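Local structure of tyrosinase (6JU8) at residues Gly69-Pro74 and Thr105-Tyr110; Gly165-Leu170 and Arg260-Leu265; Gly299-Thr304 and Met326-Ile331; Asn334-Val339 and Pro370-His375. The protein probably oxidises L-tyrosine and L-dopa to L-dopaquinone with molecular oxygen, using a dinuclear copper centre in its tyrosinase domain. The protein carries 1 engineered substitution. All coordinates share one frame; numbering follows the deposited sequence. Where two conformers were deposited one is given.

Contact 1: Gly69-Pro74 and Thr105-Tyr110. With CU (copper (II) ion), chain C.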
loop_
_atom_site.group_PDB
_atom_site.type_symbol
_atom_site.label_atom_id
_atom_site.label_comp_id
_atom_site.label_asym_id
_atom_site.label_seq_id
_atom_site.Cartn_x
_atom_site.Cartn_y
_atom_site.Cartn_z
ATOM N N GLY A 69 -7.165 21.678 7.107
ATOM C CA GLY A 69 -6.917 22.174 8.449
ATOM C C GLY A 69 -8.129 22.824 9.064
ATOM O O GLY A 69 -8.208 22.941 10.289
ATOM N N ILE A 70 -9.121 23.232 8.273
ATOM C CA ILE A 70 -10.342 23.794 8.876
ATOM C C ILE A 70 -10.966 22.812 9.827
ATOM O O ILE A 70 -11.501 23.187 10.878
ATOM C CB ILE A 70 -11.336 24.173 7.748
ATOM C CG1 ILE A 70 -10.829 25.377 6.941
ATOM C CG2 ILE A 70 -12.712 24.441 8.330
ATOM C CD1 ILE A 70 -11.555 25.616 5.642
ATOM N N HIS A 71 -10.956 21.538 9.449
ATOM C CA HIS A 71 -11.701 20.505 10.168
ATOM C C HIS A 71 -11.138 20.268 11.568
ATOM O O HIS A 71 -11.899 20.069 12.501
ATOM C CB HIS A 71 -11.633 19.225 9.343
ATOM C CG HIS A 71 -12.458 18.086 9.825
ATOM N ND1 HIS A 71 -11.861 17.017 10.474
ATOM C CD2 HIS A 71 -13.777 17.826 9.785
ATOM C CE1 HIS A 71 -12.823 16.142 10.787
ATOM N NE2 HIS A 71 -13.986 16.601 10.383
ATOM N N GLY A 72 -9.812 20.234 11.729
ATOM C CA GLY A 72 -9.161 19.768 12.937
ATOM C C GLY A 72 -7.788 20.368 13.131
ATOM O O GLY A 72 -7.609 21.584 13.100
ATOM N N ALA A 73 -6.818 19.497 13.396
ATOM C CA ALA A 73 -5.441 19.929 13.610
ATOM C C ALA A 73 -4.916 20.567 12.334
ATOM O O ALA A 73 -5.295 20.121 11.234
ATOM C CB ALA A 73 -4.576 18.742 14.027
ATOM N N PRO A 74 -4.023 21.547 12.389
ATOM C CA PRO A 74 -3.328 22.017 13.591
ATOM C C PRO A 74 -4.042 23.072 14.423
ATOM O O PRO A 74 -3.427 23.697 15.305
ATOM C CB PRO A 74 -2.029 22.625 13.003
ATOM C CG PRO A 74 -2.466 23.136 11.652
ATOM C CD PRO A 74 -3.444 22.116 11.137
ATOM N N THR A 105 -25.103 19.965 8.597
ATOM C CA THR A 105 -25.116 21.232 7.848
ATOM C C THR A 105 -23.751 21.883 7.831
ATOM O O THR A 105 -23.331 22.454 6.804
ATOM C CB THR A 105 -26.199 22.175 8.408
ATOM O OG1 THR A 105 -26.026 22.199 9.827
ATOM C CG2 THR A 105 -27.584 21.627 8.067
ATOM N N TRP A 106 -23.002 21.773 8.936
ATOM C CA TRP A 106 -21.607 22.264 8.875
ATOM C C TRP A 106 -20.877 21.562 7.751
ATOM O O TRP A 106 -20.177 22.182 6.932
ATOM C CB TRP A 106 -20.916 22.049 10.248
ATOM C CG TRP A 106 -19.563 22.712 10.242
ATOM C CD1 TRP A 106 -19.303 23.990 10.659
ATOM C CD2 TRP A 106 -18.326 22.165 9.801
ATOM N NE1 TRP A 106 -17.959 24.288 10.501
ATOM C CE2 TRP A 106 -17.350 23.172 9.969
ATOM C CE3 TRP A 106 -17.946 20.924 9.256
ATOM C CZ2 TRP A 106 -16.010 22.975 9.622
ATOM C CZ3 TRP A 106 -16.616 20.733 8.922
ATOM C CH2 TRP A 106 -15.655 21.753 9.099
ATOM N N HIS A 107 -21.008 20.223 7.677
ATOM C CA HIS A 107 -20.275 19.492 6.646
ATOM C C HIS A 107 -20.828 19.743 5.260
ATOM O O HIS A 107 -20.040 19.696 4.292
ATOM C CB HIS A 107 -20.250 17.991 6.983
ATOM C CG HIS A 107 -19.335 17.680 8.119
ATOM N ND1 HIS A 107 -19.697 17.749 9.459
ATOM C CD2 HIS A 107 -18.031 17.315 8.136
ATOM C CE1 HIS A 107 -18.656 17.420 10.225
ATOM N NE2 HIS A 107 -17.623 17.162 9.445
ATOM N N ARG A 108 -22.110 20.068 5.101
ATOM C CA ARG A 108 -22.651 20.417 3.794
ATOM C C ARG A 108 -21.894 21.615 3.247
ATOM O O ARG A 108 -21.506 21.633 2.066
ATOM C CB ARG A 108 -24.154 20.703 3.907
ATOM C CG ARG A 108 -24.756 21.208 2.581
ATOM C CD ARG A 108 -26.283 21.104 2.570
ATOM N NE ARG A 108 -26.715 19.717 2.468
ATOM C CZ ARG A 108 -27.939 19.261 2.642
ATOM N NH1 ARG A 108 -28.968 20.058 2.920
ATOM N NH2 ARG A 108 -28.161 17.950 2.535
ATOM N N VAL A 109 -21.682 22.637 4.093
ATOM C CA VAL A 109 -20.953 23.825 3.633
ATOM C C VAL A 109 -19.498 23.486 3.369
ATOM O O VAL A 109 -18.901 23.948 2.376
ATOM C CB VAL A 109 -21.084 24.971 4.655
ATOM C CG1 VAL A 109 -20.343 26.217 4.148
ATOM C CG2 VAL A 109 -22.533 25.361 4.945
ATOM N N TYR A 110 -18.872 22.671 4.217
ATOM C CA TYR A 110 -17.452 22.320 4.051
ATOM C C TYR A 110 -17.216 21.629 2.723
ATOM O O TYR A 110 -16.253 21.973 2.012
ATOM C CB TYR A 110 -17.047 21.413 5.202
ATOM C CG TYR A 110 -15.572 21.203 5.439
ATOM C CD1 TYR A 110 -14.614 22.165 5.169
ATOM C CD2 TYR A 110 -15.139 19.990 5.985
ATOM C CE1 TYR A 110 -13.267 21.949 5.420
ATOM C CE2 TYR A 110 -13.799 19.764 6.281
ATOM C CZ TYR A 110 -12.862 20.743 5.973
ATOM O OH TYR A 110 -11.543 20.478 6.275
HETATM CU CU CU C . -16.104 16.424 10.509
HETATM O O HOH W 1 -15.843 14.578 10.016
#
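His71 and His107 meet at one copper ion. His71 NE2 binds this copper at 2.1 Å. His107 NE2 binds the same copper at 2.0 Å. Water 1 lies 1.9 Å from the metal, and His98 supplies the third histidine. The two imidazoles stand rim to rim, with their planes 64° apart. This is half of the dinuclear copper centre of tyrosinases.

The second shell is aromatic and apolar. Tyr110 crosses His71 at about a right angle, and its OH comes within 3.3 Å of His71 CB. That hydroxyl is hydrogen-bonded to the backbone O of Leu67. Ile70 CB packs on Tyr110 CE1 at 3.8 Å. Ile70 CG2, anti to the backbone N, touches the rim of the Trp106 indole near its plane, 3.8 Å from CZ2. Trp106 CE3 lies over the centre of the His107 ring, so the indole backs one copper ligand. His107 ND1 is bonded to Phe103 O, which helps fix the turn of this ring.

The contact is buried. It sets the loop that follows helix 64-69 against helix 103-129, and Arg108 on that helix forms a salt bridge with Asp380 of helix 371-389.

Contact 2: Gly165-Leu170 and Arg260-Leu265. With NO3 (nitrate ion), chain E.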
loop_
_atom_site.group_PDB
_atom_site.type_symbol
_atom_site.label_atom_id
_atom_site.label_comp_id
_atom_site.label_asym_id
_atom_site.label_seq_id
_atom_site.Cartn_x
_atom_site.Cartn_y
_atom_site.Cartn_z
ATOM N N GLY A 165 -22.430 -6.628 -8.042
ATOM C CA GLY A 165 -21.359 -6.956 -7.110
ATOM C C GLY A 165 -21.863 -7.495 -5.782
ATOM O O GLY A 165 -23.063 -7.567 -5.530
ATOM N N ASP A 166 -20.954 -7.864 -4.898
ATOM C CA ASP A 166 -21.220 -8.618 -3.692
ATOM C C ASP A 166 -20.548 -8.001 -2.470
ATOM O O ASP A 166 -20.743 -8.459 -1.341
ATOM C CB ASP A 166 -20.706 -10.051 -3.901
ATOM C CG ASP A 166 -19.230 -10.152 -4.235
ATOM O OD1 ASP A 166 -18.629 -9.181 -4.751
ATOM O OD2 ASP A 166 -18.644 -11.242 -3.980
ATOM N N GLU A 167 -19.675 -7.014 -2.668
ATOM C CA GLU A 167 -18.650 -6.449 -1.803
ATOM C C GLU A 167 -18.725 -4.923 -1.748
ATOM O O GLU A 167 -18.728 -4.283 -2.817
ATOM C CB GLU A 167 -17.227 -6.816 -2.294
ATOM C CG GLU A 167 -16.109 -6.502 -1.322
ATOM C CD GLU A 167 -14.684 -6.580 -1.821
ATOM O OE1 GLU A 167 -14.409 -6.671 -3.039
ATOM O OE2 GLU A 167 -13.735 -6.545 -0.985
ATOM N N LEU A 168 -18.740 -4.285 -0.576
ATOM C CA LEU A 168 -18.495 -2.855 -0.497
ATOM C C LEU A 168 -17.010 -2.606 -0.695
ATOM O O LEU A 168 -16.165 -3.423 -0.304
ATOM C CB LEU A 168 -18.964 -2.350 0.869
ATOM C CG LEU A 168 -20.400 -2.677 1.278
ATOM C CD1 LEU A 168 -20.652 -2.193 2.699
ATOM C CD2 LEU A 168 -21.373 -2.035 0.299
ATOM N N ARG A 169 -16.658 -1.493 -1.318
ATOM C CA ARG A 169 -15.253 -1.243 -1.613
ATOM C C ARG A 169 -14.945 0.241 -1.541
ATOM O O ARG A 169 -15.788 1.080 -1.904
ATOM C CB ARG A 169 -14.882 -1.683 -3.037
ATOM C CG ARG A 169 -15.033 -3.188 -3.292
ATOM C CD ARG A 169 -14.528 -3.470 -4.709
ATOM N NE ARG A 169 -14.896 -4.817 -5.154
ATOM C CZ ARG A 169 -14.783 -5.187 -6.426
ATOM N NH1 ARG A 169 -14.348 -4.303 -7.327
ATOM N NH2 ARG A 169 -15.119 -6.425 -6.773
ATOM N N LEU A 170 -13.702 0.564 -1.166
ATOM C CA LEU A 170 -13.229 1.921 -1.479
ATOM C C LEU A 170 -13.332 2.224 -2.975
ATOM O O LEU A 170 -13.262 1.333 -3.818
ATOM C CB LEU A 170 -11.762 2.098 -1.080
ATOM C CG LEU A 170 -11.402 1.919 0.386
ATOM C CD1 LEU A 170 -9.963 2.342 0.683
ATOM C CD2 LEU A 170 -12.355 2.617 1.326
ATOM N N ARG A 260 -7.316 -3.800 3.582
ATOM C CA ARG A 260 -7.755 -3.931 4.979
ATOM C C ARG A 260 -8.995 -3.069 5.194
ATOM O O ARG A 260 -9.918 -3.439 5.911
ATOM C CB ARG A 260 -6.618 -3.544 5.929
ATOM C CG ARG A 260 -6.893 -4.026 7.360
ATOM C CD ARG A 260 -5.565 -4.191 8.105
ATOM N NE ARG A 260 -4.940 -5.439 7.678
ATOM C CZ ARG A 260 -4.093 -6.173 8.363
ATOM N NH1 ARG A 260 -3.672 -5.772 9.554
ATOM N NH2 ARG A 260 -3.652 -7.324 7.859
ATOM N N ALA A 261 -9.039 -1.893 4.550
ATOM C CA ALA A 261 -10.225 -1.032 4.617
ATOM C C ALA A 261 -11.433 -1.761 4.030
ATOM O O ALA A 261 -12.514 -1.790 4.602
ATOM C CB ALA A 261 -9.993 0.247 3.844
ATOM N N ASN A 262 -11.255 -2.429 2.887
ATOM C CA ASN A 262 -12.368 -3.155 2.298
ATOM C C ASN A 262 -12.809 -4.314 3.189
ATOM O O ASN A 262 -14.022 -4.550 3.362
ATOM C CB ASN A 262 -12.013 -3.702 0.918
ATOM C CG ASN A 262 -11.956 -2.643 -0.155
ATOM O OD1 ASN A 262 -12.252 -1.476 0.100
ATOM N ND2 ASN A 262 -11.572 -3.041 -1.360
ATOM N N LEU A 263 -11.861 -5.015 3.814
ATOM C CA LEU A 263 -12.232 -6.068 4.756
ATOM C C LEU A 263 -13.102 -5.499 5.884
ATOM O O LEU A 263 -14.131 -6.079 6.252
ATOM C CB LEU A 263 -10.965 -6.689 5.366
ATOM C CG LEU A 263 -11.165 -7.813 6.377
ATOM C CD1 LEU A 263 -11.759 -9.056 5.715
ATOM C CD2 LEU A 263 -9.832 -8.183 7.035
ATOM N N ALA A 264 -12.691 -4.368 6.459
ATOM C CA ALA A 264 -13.428 -3.754 7.552
ATOM C C ALA A 264 -14.821 -3.321 7.110
ATOM O O ALA A 264 -15.778 -3.488 7.855
ATOM C CB ALA A 264 -12.667 -2.526 8.052
ATOM N N LEU A 265 -14.969 -2.741 5.923
ATOM C CA LEU A 265 -16.281 -2.329 5.432
ATOM C C LEU A 265 -17.234 -3.511 5.402
ATOM O O LEU A 265 -18.404 -3.345 5.770
ATOM C CB LEU A 265 -16.175 -1.683 4.054
ATOM C CG LEU A 265 -15.428 -0.365 3.942
ATOM C CD1 LEU A 265 -15.213 -0.077 2.455
ATOM C CD2 LEU A 265 -16.195 0.770 4.589
HETATM N N NO3 E . -4.021 -5.486 4.201
HETATM O O1 NO3 E . -3.778 -5.753 3.025
HETATM O O2 NO3 E . -3.662 -4.459 4.760
HETATM O O3 NO3 E . -4.645 -6.376 4.822
HETATM O O HOH W 2 -10.993 -6.252 -0.999
HETATM O O HOH W 3 -11.538 -0.997 -3.605
#
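Asn262 reaches from helix 258-267 to the backbone of the loop segment 165-170. Its CB faces Glu167 OE2. CG stands anti to the carbonyl carbon (chi1 -74°), which carries the amide toward Arg169 and Leu170. OD1 accepts a nearly straight hydrogen bond from Leu170 N at 2.8 Å, with the donor tilted 28° from the carbonyl plane. Asn262 OD1 also lies 3.5 Å from Leu170 CG. Asn262 ND2 packs 4.0 Å from Arg169 CB. It also donates to two waters. Water 3 in turn donates to Leu170 O, and water 2 to Glu167 OE2.

Leucines and an alanine flank the amide. Leu170 CD1 rests on Ala261 CB at 3.8 Å, and Leu170 CD2 meets Leu265 CD1. Leu168 and Leu265 pack through their CB atoms at 4.3 Å.

Beside the amide, Arg169 NE forms a salt bridge with Glu167 OE1 at 2.9 Å. That oxygen also bonds to Tyr246 of the second subunit, whose ring makes a cation-pi contact with Arg169. Glu167 has two conformers, and its contacts here may not hold in the other. Away from this interface, a nitrate ion, probably from the crystallisation liquor, accepts from Arg260 NE of both subunits.

One buried amide thus serves both the N-H and, through water, the C=O of Leu170. In this conformer the pairing with Arg169 would favour an ionised Glu167.

Contact 3: Gly299-Thr304 and Met326-Ile331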
loop_
_atom_site.group_PDB
_atom_site.type_symbol
_atom_site.label_atom_id
_atom_site.label_comp_id
_atom_site.label_asym_id
_atom_site.label_seq_id
_atom_site.Cartn_x
_atom_site.Cartn_y
_atom_site.Cartn_z
ATOM N N GLY A 299 -33.319 15.746 15.090
ATOM C CA GLY A 299 -32.331 15.555 16.160
ATOM C C GLY A 299 -31.833 14.116 16.155
ATOM O O GLY A 299 -30.622 13.839 16.274
ATOM N N GLU A 300 -32.768 13.163 16.080
ATOM C CA GLU A 300 -32.439 11.746 16.161
ATOM C C GLU A 300 -31.669 11.280 14.931
ATOM O O GLU A 300 -30.824 10.384 15.030
ATOM C CB GLU A 300 -33.700 10.882 16.254
ATOM C CG GLU A 300 -34.613 11.155 17.417
ATOM C CD GLU A 300 -35.874 10.303 17.257
ATOM O OE1 GLU A 300 -36.039 9.394 18.080
ATOM O OE2 GLU A 300 -36.697 10.560 16.359
ATOM N N PHE A 301 -32.013 11.824 13.759
ATOM C CA PHE A 301 -31.357 11.443 12.502
ATOM C C PHE A 301 -29.924 11.967 12.474
ATOM O O PHE A 301 -29.004 11.272 12.042
ATOM C CB PHE A 301 -32.146 12.033 11.328
ATOM C CG PHE A 301 -31.389 12.024 10.032
ATOM C CD1 PHE A 301 -31.272 10.850 9.292
ATOM C CD2 PHE A 301 -30.768 13.177 9.571
ATOM C CE1 PHE A 301 -30.515 10.797 8.133
ATOM C CE2 PHE A 301 -30.044 13.138 8.391
ATOM C CZ PHE A 301 -29.923 11.960 7.681
ATOM N N SER A 302 -29.746 13.216 12.886
ATOM C CA SER A 302 -28.564 13.984 12.534
ATOM C C SER A 302 -27.333 13.726 13.392
ATOM O O SER A 302 -26.219 14.012 12.918
ATOM C CB SER A 302 -28.858 15.510 12.625
ATOM O OG SER A 302 -29.222 15.869 13.946
ATOM N N SER A 303 -27.489 13.281 14.638
ATOM C CA SER A 303 -26.338 13.373 15.549
ATOM C C SER A 303 -26.347 12.317 16.627
ATOM O O SER A 303 -27.409 11.924 17.139
ATOM C CB SER A 303 -26.318 14.765 16.213
ATOM O OG SER A 303 -25.191 14.944 17.052
ATOM N N THR A 304 -25.125 11.979 17.063
ATOM C CA THR A 304 -24.926 11.197 18.283
ATOM C C THR A 304 -25.386 11.943 19.521
ATOM O O THR A 304 -25.557 11.327 20.589
ATOM C CB THR A 304 -23.434 10.809 18.432
ATOM O OG1 THR A 304 -22.629 11.976 18.277
ATOM C CG2 THR A 304 -23.038 9.825 17.334
ATOM N N MET A 326 -29.440 3.150 13.440
ATOM C CA MET A 326 -28.321 3.976 13.880
ATOM C C MET A 326 -28.351 5.316 13.152
ATOM O O MET A 326 -28.604 5.343 11.946
ATOM C CB MET A 326 -27.013 3.235 13.587
ATOM C CG MET A 326 -25.755 3.987 13.975
ATOM S SD MET A 326 -24.295 2.968 13.734
ATOM C CE MET A 326 -24.480 1.738 15.013
ATOM N N ASN A 327 -28.106 6.424 13.850
ATOM C CA ASN A 327 -28.171 7.747 13.229
ATOM C C ASN A 327 -27.045 7.979 12.212
ATOM O O ASN A 327 -26.044 7.262 12.149
ATOM C CB ASN A 327 -28.174 8.814 14.328
ATOM C CG ASN A 327 -26.868 8.909 15.066
ATOM O OD1 ASN A 327 -25.895 9.436 14.543
ATOM N ND2 ASN A 327 -26.824 8.409 16.304
ATOM N N LEU A 328 -27.211 9.029 11.402
ATOM C CA LEU A 328 -26.275 9.357 10.340
ATOM C C LEU A 328 -24.844 9.555 10.835
ATOM O O LEU A 328 -23.862 9.060 10.260
ATOM C CB LEU A 328 -26.719 10.675 9.682
ATOM C CG LEU A 328 -25.791 11.221 8.591
ATOM C CD1 LEU A 328 -25.989 10.421 7.306
ATOM C CD2 LEU A 328 -26.067 12.701 8.366
ATOM N N GLU A 329 -24.693 10.296 11.942
ATOM C CA GLU A 329 -23.350 10.618 12.419
ATOM C C GLU A 329 -22.654 9.354 12.928
ATOM O O GLU A 329 -21.464 9.168 12.654
ATOM C CB GLU A 329 -23.422 11.660 13.531
ATOM C CG GLU A 329 -22.055 12.163 13.962
ATOM C CD GLU A 329 -22.107 13.314 14.944
ATOM O OE1 GLU A 329 -23.170 13.650 15.511
ATOM O OE2 GLU A 329 -21.017 13.873 15.180
ATOM N N ALA A 330 -23.377 8.499 13.638
ATOM C CA ALA A 330 -22.820 7.242 14.154
ATOM C C ALA A 330 -22.375 6.347 13.008
ATOM O O ALA A 330 -21.316 5.707 13.060
ATOM C CB ALA A 330 -23.871 6.565 15.042
ATOM N N ILE A 331 -23.203 6.206 11.963
ATOM C CA ILE A 331 -22.782 5.399 10.817
ATOM C C ILE A 331 -21.496 5.984 10.238
ATOM O O ILE A 331 -20.507 5.301 9.968
ATOM C CB ILE A 331 -23.862 5.301 9.727
ATOM C CG1 ILE A 331 -25.095 4.534 10.236
ATOM C CG2 ILE A 331 -23.305 4.659 8.468
ATOM C CD1 ILE A 331 -26.258 4.501 9.260
HETATM O O HOH W 4 -20.133 11.610 17.227
#
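Glu329 holds CG anti to its backbone N (chi1 -173°) and extends toward Ser303 and Thr304. Asn327 has its CG between the backbone N and the carbonyl carbon (chi1 69°), which turns OD1 back over the start of helix 328-340. Asn327 is the N-cap of this helix: OD1 accepts from Ala330 N at 2.8 Å, from above the carbonyl plane. The helix carries the copper ligands His332 and His336.

The end of helix 298-302, earlier in the chain, lies against this cap. Phe301 O accepts from Leu328 N at 2.9 Å. Leu328 CB lies over one face of the Phe301 ring, a CH-pi contact, and Leu328 CD2 packs on Phe301 CZ.

Glu329 OE2 is bonded to Asn99 N, next to the copper ligand His98. The carboxylate therefore links segment 299-304 to the copper site's surroundings. Glu329 OE1 takes two donors: Ser303 OG at 2.9 Å, nearly along the C-O axis, and Thr304 N at 3.0 Å, from above the carboxylate plane.

Contact 4: Asn334-Val339 and Pro370-His375. With CU (copper (II) ion), chain D.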
loop_
_atom_site.group_PDB
_atom_site.type_symbol
_atom_site.label_atom_id
_atom_site.label_comp_id
_atom_site.label_asym_id
_atom_site.label_seq_id
_atom_site.Cartn_x
_atom_site.Cartn_y
_atom_site.Cartn_z
ATOM N N ASN A 334 -18.317 5.169 12.188
ATOM C CA ASN A 334 -17.833 3.816 11.918
ATOM C C ASN A 334 -17.120 3.782 10.575
ATOM O O ASN A 334 -16.041 3.180 10.447
ATOM C CB ASN A 334 -19.008 2.840 11.962
ATOM C CG ASN A 334 -19.358 2.468 13.382
ATOM O OD1 ASN A 334 -18.693 1.625 13.993
ATOM N ND2 ASN A 334 -20.421 3.056 13.910
ATOM N N VAL A 335 -17.690 4.387 9.529
ATOM C CA VAL A 335 -17.023 4.340 8.222
ATOM C C VAL A 335 -15.672 5.024 8.299
ATOM O O VAL A 335 -14.685 4.513 7.747
ATOM C CB VAL A 335 -17.929 4.949 7.137
ATOM C CG1 VAL A 335 -17.171 5.007 5.827
ATOM C CG2 VAL A 335 -19.191 4.114 6.996
ATOM N N HIS A 336 -15.539 6.156 9.005
ATOM C CA HIS A 336 -14.218 6.755 9.225
ATOM C C HIS A 336 -13.241 5.732 9.813
ATOM O O HIS A 336 -12.101 5.590 9.358
ATOM C CB HIS A 336 -14.335 7.921 10.203
ATOM C CG HIS A 336 -14.552 9.274 9.608
ATOM N ND1 HIS A 336 -13.532 9.972 8.992
ATOM C CD2 HIS A 336 -15.634 10.087 9.560
ATOM C CE1 HIS A 336 -13.968 11.152 8.600
ATOM N NE2 HIS A 336 -15.254 11.244 8.894
ATOM N N ASN A 337 -13.687 5.009 10.852
ATOM C CA ASN A 337 -12.794 4.036 11.495
ATOM C C ASN A 337 -12.381 2.949 10.510
ATOM O O ASN A 337 -11.209 2.531 10.478
ATOM C CB ASN A 337 -13.497 3.393 12.691
ATOM C CG ASN A 337 -13.599 4.344 13.868
ATOM O OD1 ASN A 337 -12.876 5.328 13.953
ATOM N ND2 ASN A 337 -14.510 3.993 14.774
ATOM N N TRP A 338 -13.351 2.451 9.748
ATOM C CA TRP A 338 -13.090 1.291 8.882
ATOM C C TRP A 338 -12.213 1.668 7.703
ATOM O O TRP A 338 -11.463 0.833 7.214
ATOM C CB TRP A 338 -14.413 0.658 8.411
ATOM C CG TRP A 338 -15.263 0.213 9.565
ATOM C CD1 TRP A 338 -14.863 -0.073 10.837
ATOM C CD2 TRP A 338 -16.679 0.012 9.504
ATOM N NE1 TRP A 338 -15.967 -0.432 11.582
ATOM C CE2 TRP A 338 -17.083 -0.394 10.794
ATOM C CE3 TRP A 338 -17.661 0.131 8.506
ATOM C CZ2 TRP A 338 -18.412 -0.681 11.125
ATOM C CZ3 TRP A 338 -18.963 -0.153 8.841
ATOM C CH2 TRP A 338 -19.346 -0.565 10.133
ATOM N N VAL A 339 -12.289 2.918 7.234
ATOM C CA VAL A 339 -11.419 3.358 6.134
ATOM C C VAL A 339 -10.014 3.620 6.642
ATOM O O VAL A 339 -9.036 3.243 5.991
ATOM C CB VAL A 339 -11.976 4.638 5.488
ATOM C CG1 VAL A 339 -10.996 5.239 4.486
ATOM C CG2 VAL A 339 -13.301 4.337 4.786
ATOM N N PRO A 370 -7.569 12.372 1.139
ATOM C CA PRO A 370 -8.525 12.827 0.114
ATOM C C PRO A 370 -9.844 12.076 0.090
ATOM O O PRO A 370 -10.842 12.622 -0.408
ATOM C CB PRO A 370 -7.732 12.608 -1.197
ATOM C CG PRO A 370 -6.299 12.829 -0.765
ATOM C CD PRO A 370 -6.199 12.118 0.571
ATOM N N ILE A 371 -9.916 10.823 0.567
ATOM C CA ILE A 371 -11.212 10.154 0.618
ATOM C C ILE A 371 -12.182 10.819 1.595
ATOM O O ILE A 371 -13.400 10.621 1.483
ATOM C CB ILE A 371 -11.077 8.654 0.944
ATOM C CG1 ILE A 371 -12.320 7.893 0.462
ATOM C CG2 ILE A 371 -10.761 8.426 2.413
ATOM C CD1 ILE A 371 -12.259 6.395 0.672
ATOM N N PHE A 372 -11.685 11.579 2.568
ATOM C CA PHE A 372 -12.526 12.303 3.517
ATOM C C PHE A 372 -13.675 12.994 2.791
ATOM O O PHE A 372 -14.845 12.934 3.188
ATOM C CB PHE A 372 -11.686 13.347 4.267
ATOM C CG PHE A 372 -12.503 14.248 5.160
ATOM C CD1 PHE A 372 -13.065 15.414 4.651
ATOM C CD2 PHE A 372 -12.698 13.916 6.500
ATOM C CE1 PHE A 372 -13.831 16.230 5.476
ATOM C CE2 PHE A 372 -13.434 14.725 7.329
ATOM C CZ PHE A 372 -13.988 15.886 6.800
ATOM N N TRP A 373 -13.348 13.716 1.728
ATOM C CA TRP A 373 -14.311 14.580 1.062
ATOM C C TRP A 373 -15.340 13.772 0.290
ATOM O O TRP A 373 -16.482 14.187 0.147
ATOM C CB TRP A 373 -13.525 15.498 0.118
ATOM C CG TRP A 373 -12.371 16.186 0.797
ATOM C CD1 TRP A 373 -11.064 15.769 0.832
ATOM C CD2 TRP A 373 -12.412 17.427 1.526
ATOM N NE1 TRP A 373 -10.296 16.661 1.551
ATOM C CE2 TRP A 373 -11.106 17.693 1.977
ATOM C CE3 TRP A 373 -13.436 18.346 1.840
ATOM C CZ2 TRP A 373 -10.793 18.832 2.715
ATOM C CZ3 TRP A 373 -13.121 19.478 2.582
ATOM C CH2 TRP A 373 -11.797 19.719 3.021
ATOM N N LEU A 374 -14.907 12.621 -0.221
ATOM C CA LEU A 374 -15.810 11.716 -0.954
ATOM C C LEU A 374 -16.777 11.022 -0.018
ATOM O O LEU A 374 -17.966 10.884 -0.331
ATOM C CB LEU A 374 -14.962 10.701 -1.722
ATOM C CG LEU A 374 -13.878 11.259 -2.641
ATOM C CD1 LEU A 374 -13.131 10.111 -3.309
ATOM C CD2 LEU A 374 -14.422 12.233 -3.679
ATOM N N HIS A 375 -16.271 10.651 1.153
ATOM C CA HIS A 375 -17.139 10.165 2.235
ATOM C C HIS A 375 -18.158 11.227 2.615
ATOM O O HIS A 375 -19.375 10.974 2.681
ATOM C CB HIS A 375 -16.253 9.792 3.429
ATOM C CG HIS A 375 -16.994 9.305 4.626
ATOM N ND1 HIS A 375 -18.042 8.414 4.553
ATOM C CD2 HIS A 375 -16.763 9.563 5.950
ATOM C CE1 HIS A 375 -18.446 8.169 5.797
ATOM N NE2 HIS A 375 -17.701 8.847 6.669
HETATM CU CU CU D . -16.332 12.789 8.705
HETATM O O HOH W 1 -15.843 14.578 10.016
#
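His336 and His375 make an edge-to-face (T-shaped) aromatic pair between two helices of the copper-binding helical core. The segments 334-339 and 371-375 run roughly antiparallel, at 150°, with axes 11.5 Å apart.

Metal binding comes from one side of the contact. His336 NE2 binds the second copper at 1.9 Å. Water 1 lies 2.3 Å from this copper, and His332 and His376 complete the histidine set. His336 ND1 is hydrogen-bonded to Met360 O, which probably steadies the ring.

The aromatic contacts surround this ligand. His375 turns its edge to one face of the His336 ring, with the planes 84° apart. Its CD2 lies over the rim of that face. Phe372 approaches the edge of the same imidazole, where its CD2 is 3.7 Å from His336 CE1. His336 is thus packed both over a face and at an edge. His375 is a second-shell residue here, and its NE2 is bonded to the backbone O of His332.

Aliphatic side chains add further contacts. Val339 and Ile371 reach toward each other tip to tip. Val339 CG1, anti to the backbone N (chi1 171°), meets Ile371 CG2 at 3.8 Å. Val335 crosses His375 on the same interface, and its CG1 comes within 3.4 Å of His375 CE1.

From the N terminus, contact 1 closes first, joining the loop after helix 64-69 to helix 103-129. Contact 2 spans the longest separation, from segment 165-170 to helix 258-267. Contact 3 closes the short connection between helices 298-302 and 328-340. Contact 4 then ties helix 328-340 to helix 371-389. The four follow in series; none nests in or crosses another. Contacts 3 and 4 share helix 328-340. Contacts 1 and 4 hold the two copper ions, and water 1 belongs to both. They also touch directly, where Tyr110 packs on Trp373. Contact 2 holds no copper, but its Ala261 and Ala264 pack on Trp338 of contact 4.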